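Local coordinates for venom allergen-like (VAL) 4 protein (Schistosoma mansoni, PDB 4P27) that is a lipid-binding SCP/TAPS (CAP superfamily) protein that lacks the prototypical CAP motifs, at residues K40-L45 / T120-C125. Numbering follows the deposited sequence.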
loop_
_atom_site.group_PDB
_atom_site.type_symbol
_atom_site.label_atom_id
_atom_site.label_comp_id
_atom_site.label_asym_id
_atom_site.label_seq_id
_atom_site.Cartn_x
_atom_site.Cartn_y
_atom_site.Cartn_z
ATOM N N LYS A 40 -10.162 2.051 5.927
ATOM C CA LYS A 40 -10.412 3.171 6.820
ATOM C C LYS A 40 -9.099 3.678 7.378
ATOM O O LYS A 40 -8.230 2.898 7.718
ATOM C CB LYS A 40 -11.257 2.702 8.006
ATOM C CG LYS A 40 -12.684 2.438 7.573
ATOM C CD LYS A 40 -13.406 1.476 8.513
ATOM C CE LYS A 40 -12.692 1.289 9.848
ATOM N NZ LYS A 40 -12.163 -0.103 9.840
ATOM N N TRP A 41 -8.959 4.986 7.461
ATOM C CA TRP A 41 -7.749 5.579 7.981
ATOM C C TRP A 41 -7.630 5.284 9.435
ATOM O O TRP A 41 -8.615 5.243 10.088
ATOM C CB TRP A 41 -7.845 7.094 7.824
ATOM C CG TRP A 41 -6.560 7.766 8.176
ATOM C CD1 TRP A 41 -6.225 8.326 9.380
ATOM C CD2 TRP A 41 -5.423 7.914 7.322
ATOM N NE1 TRP A 41 -4.930 8.864 9.310
ATOM C CE2 TRP A 41 -4.435 8.634 8.049
ATOM C CE3 TRP A 41 -5.159 7.557 5.993
ATOM C CZ2 TRP A 41 -3.170 8.966 7.499
ATOM C CZ3 TRP A 41 -3.866 7.929 5.425
ATOM C CH2 TRP A 41 -2.934 8.624 6.185
ATOM N N ASN A 42 -6.435 5.124 9.976
ATOM C CA ASN A 42 -6.298 4.744 11.369
ATOM C C ASN A 42 -5.171 5.536 11.962
ATOM O O ASN A 42 -4.052 5.584 11.410
ATOM C CB ASN A 42 -5.962 3.299 11.536
ATOM C CG ASN A 42 -5.741 2.930 12.997
ATOM O OD1 ASN A 42 -4.657 3.021 13.573
ATOM N ND2 ASN A 42 -6.790 2.420 13.590
ATOM N N LYS A 43 -5.448 6.227 13.056
ATOM C CA LYS A 43 -4.584 7.344 13.539
ATOM C C LYS A 43 -3.342 6.740 14.133
ATOM O O LYS A 43 -2.255 7.292 14.019
ATOM C CB LYS A 43 -5.316 8.111 14.659
ATOM C CG LYS A 43 -5.100 9.605 14.712
ATOM C CD LYS A 43 -6.418 10.341 14.477
ATOM C CE LYS A 43 -6.880 11.061 15.734
ATOM N NZ LYS A 43 -8.302 11.518 15.613
ATOM N N LEU A 44 -3.514 5.597 14.809
ATOM C CA LEU A 44 -2.401 4.885 15.418
ATOM C C LEU A 44 -1.378 4.337 14.353
ATOM O O LEU A 44 -0.126 4.417 14.555
ATOM C CB LEU A 44 -2.913 3.731 16.304
ATOM C CG LEU A 44 -2.223 3.465 17.643
ATOM C CD1 LEU A 44 -2.599 2.073 18.176
ATOM C CD2 LEU A 44 -0.697 3.745 17.653
ATOM N N LEU A 45 -1.897 3.759 13.274
ATOM C CA LEU A 45 -1.030 3.316 12.180
ATOM C C LEU A 45 -0.264 4.579 11.633
ATOM O O LEU A 45 0.955 4.482 11.355
ATOM C CB LEU A 45 -1.842 2.657 11.109
ATOM C CG LEU A 45 -2.524 1.300 11.279
ATOM C CD1 LEU A 45 -3.137 0.918 9.933
ATOM C CD2 LEU A 45 -1.507 0.222 11.741
ATOM N N THR A 120 -7.080 -6.245 3.900
ATOM C CA THR A 120 -6.622 -5.036 4.577
ATOM C C THR A 120 -7.787 -4.054 4.814
ATOM O O THR A 120 -8.532 -3.717 3.895
ATOM C CB THR A 120 -5.493 -4.339 3.732
ATOM O OG1 THR A 120 -4.380 -5.235 3.597
ATOM C CG2 THR A 120 -5.094 -3.029 4.420
ATOM N N GLU A 121 -7.850 -3.484 6.014
ATOM C CA GLU A 121 -8.996 -2.740 6.456
ATOM C C GLU A 121 -8.568 -1.335 6.858
ATOM O O GLU A 121 -9.315 -0.370 6.672
ATOM C CB GLU A 121 -9.534 -3.440 7.706
ATOM C CG GLU A 121 -10.694 -2.665 8.268
ATOM C CD GLU A 121 -11.874 -3.556 8.545
ATOM O OE1 GLU A 121 -11.642 -4.745 8.782
ATOM O OE2 GLU A 121 -13.015 -3.072 8.503
ATOM N N GLU A 122 -7.438 -1.256 7.539
ATOM C CA GLU A 122 -6.955 -0.008 8.133
ATOM C C GLU A 122 -5.680 0.386 7.403
ATOM O O GLU A 122 -4.782 -0.463 7.143
ATOM C CB GLU A 122 -6.629 -0.180 9.609
ATOM C CG GLU A 122 -7.701 -0.955 10.318
ATOM C CD GLU A 122 -8.453 -0.120 11.279
ATOM O OE1 GLU A 122 -8.743 1.067 11.001
ATOM O OE2 GLU A 122 -8.716 -0.674 12.342
ATOM N N ILE A 123 -5.571 1.666 7.135
ATOM C CA ILE A 123 -4.323 2.221 6.604
ATOM C C ILE A 123 -3.939 3.472 7.429
ATOM O O ILE A 123 -4.794 4.255 7.810
ATOM C CB ILE A 123 -4.492 2.534 5.127
ATOM C CG1 ILE A 123 -3.177 3.104 4.544
ATOM C CG2 ILE A 123 -5.586 3.571 4.943
ATOM C CD1 ILE A 123 -3.253 3.365 3.036
ATOM N N GLY A 124 -2.680 3.688 7.713
ATOM C CA GLY A 124 -2.271 5.053 8.026
ATOM C C GLY A 124 -0.815 5.292 7.629
ATOM O O GLY A 124 0.017 4.405 7.808
ATOM N N CYS A 125 -0.534 6.500 7.123
ATOM C CA CYS A 125 0.660 6.853 6.436
ATOM C C CYS A 125 1.224 8.126 7.061
ATOM O O CYS A 125 0.466 8.969 7.602
ATOM C CB CYS A 125 0.340 7.113 4.934
ATOM S SG CYS A 125 -0.334 5.584 4.156
#
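Trp41 lays one face of its indole over Gly124, whose CA sits 4.0 Å from the centroid of the six-membered ring and 6° off its normal, a CH-pi contact made straight over the face. Ile123 O approaches the ring obliquely. With CG anti to the backbone N (chi1 -173°), the ring runs along strand 122-130 and brings CH2 to 3.8 Å from Cys125 CB. Here is a worked example of how a two-residue edge strand is secured. Residues 40-41 pair in parallel with 122-123 through three backbone hydrogen bonds: Lys40 N to Glu121 O (2.7 Å), Ile123 N to Lys40 O, and Asn42 N to Ile123 O, the last noticeably bent at 133°. Trp41 and Ile123 face helix 6-22, as in the alpha-beta-alpha layering of CAP domains, and Cys125 is tied by a disulfide to Cys138 on the next strand.

Past Trp41 the chain turns into helix 43-54. Asn42 is the N-cap: its OD1 receives Leu45 N at 2.9 Å on an in-plane lone pair. The same residue, Leu45, packs CD1 against Glu122 CB (3.7 Å). Phe71 and Ile74 add to the packing around Leu45.

The other end is looser. The exposed Lys40 folds back through its last two side-chain torsions, returning NZ toward two carboxylates, with a weak 3.4 Å bond to Glu121 OE2 and a long salt bridge to Glu122 OE1. Both glutamates face Ala141 in a classic beta bulge. Two acidic groups beside one ammonium should favour its charged form, but bonds of this length suggest that the edge strand is held mainly by backbone pairing and indole packing, with the charges probably contributing less.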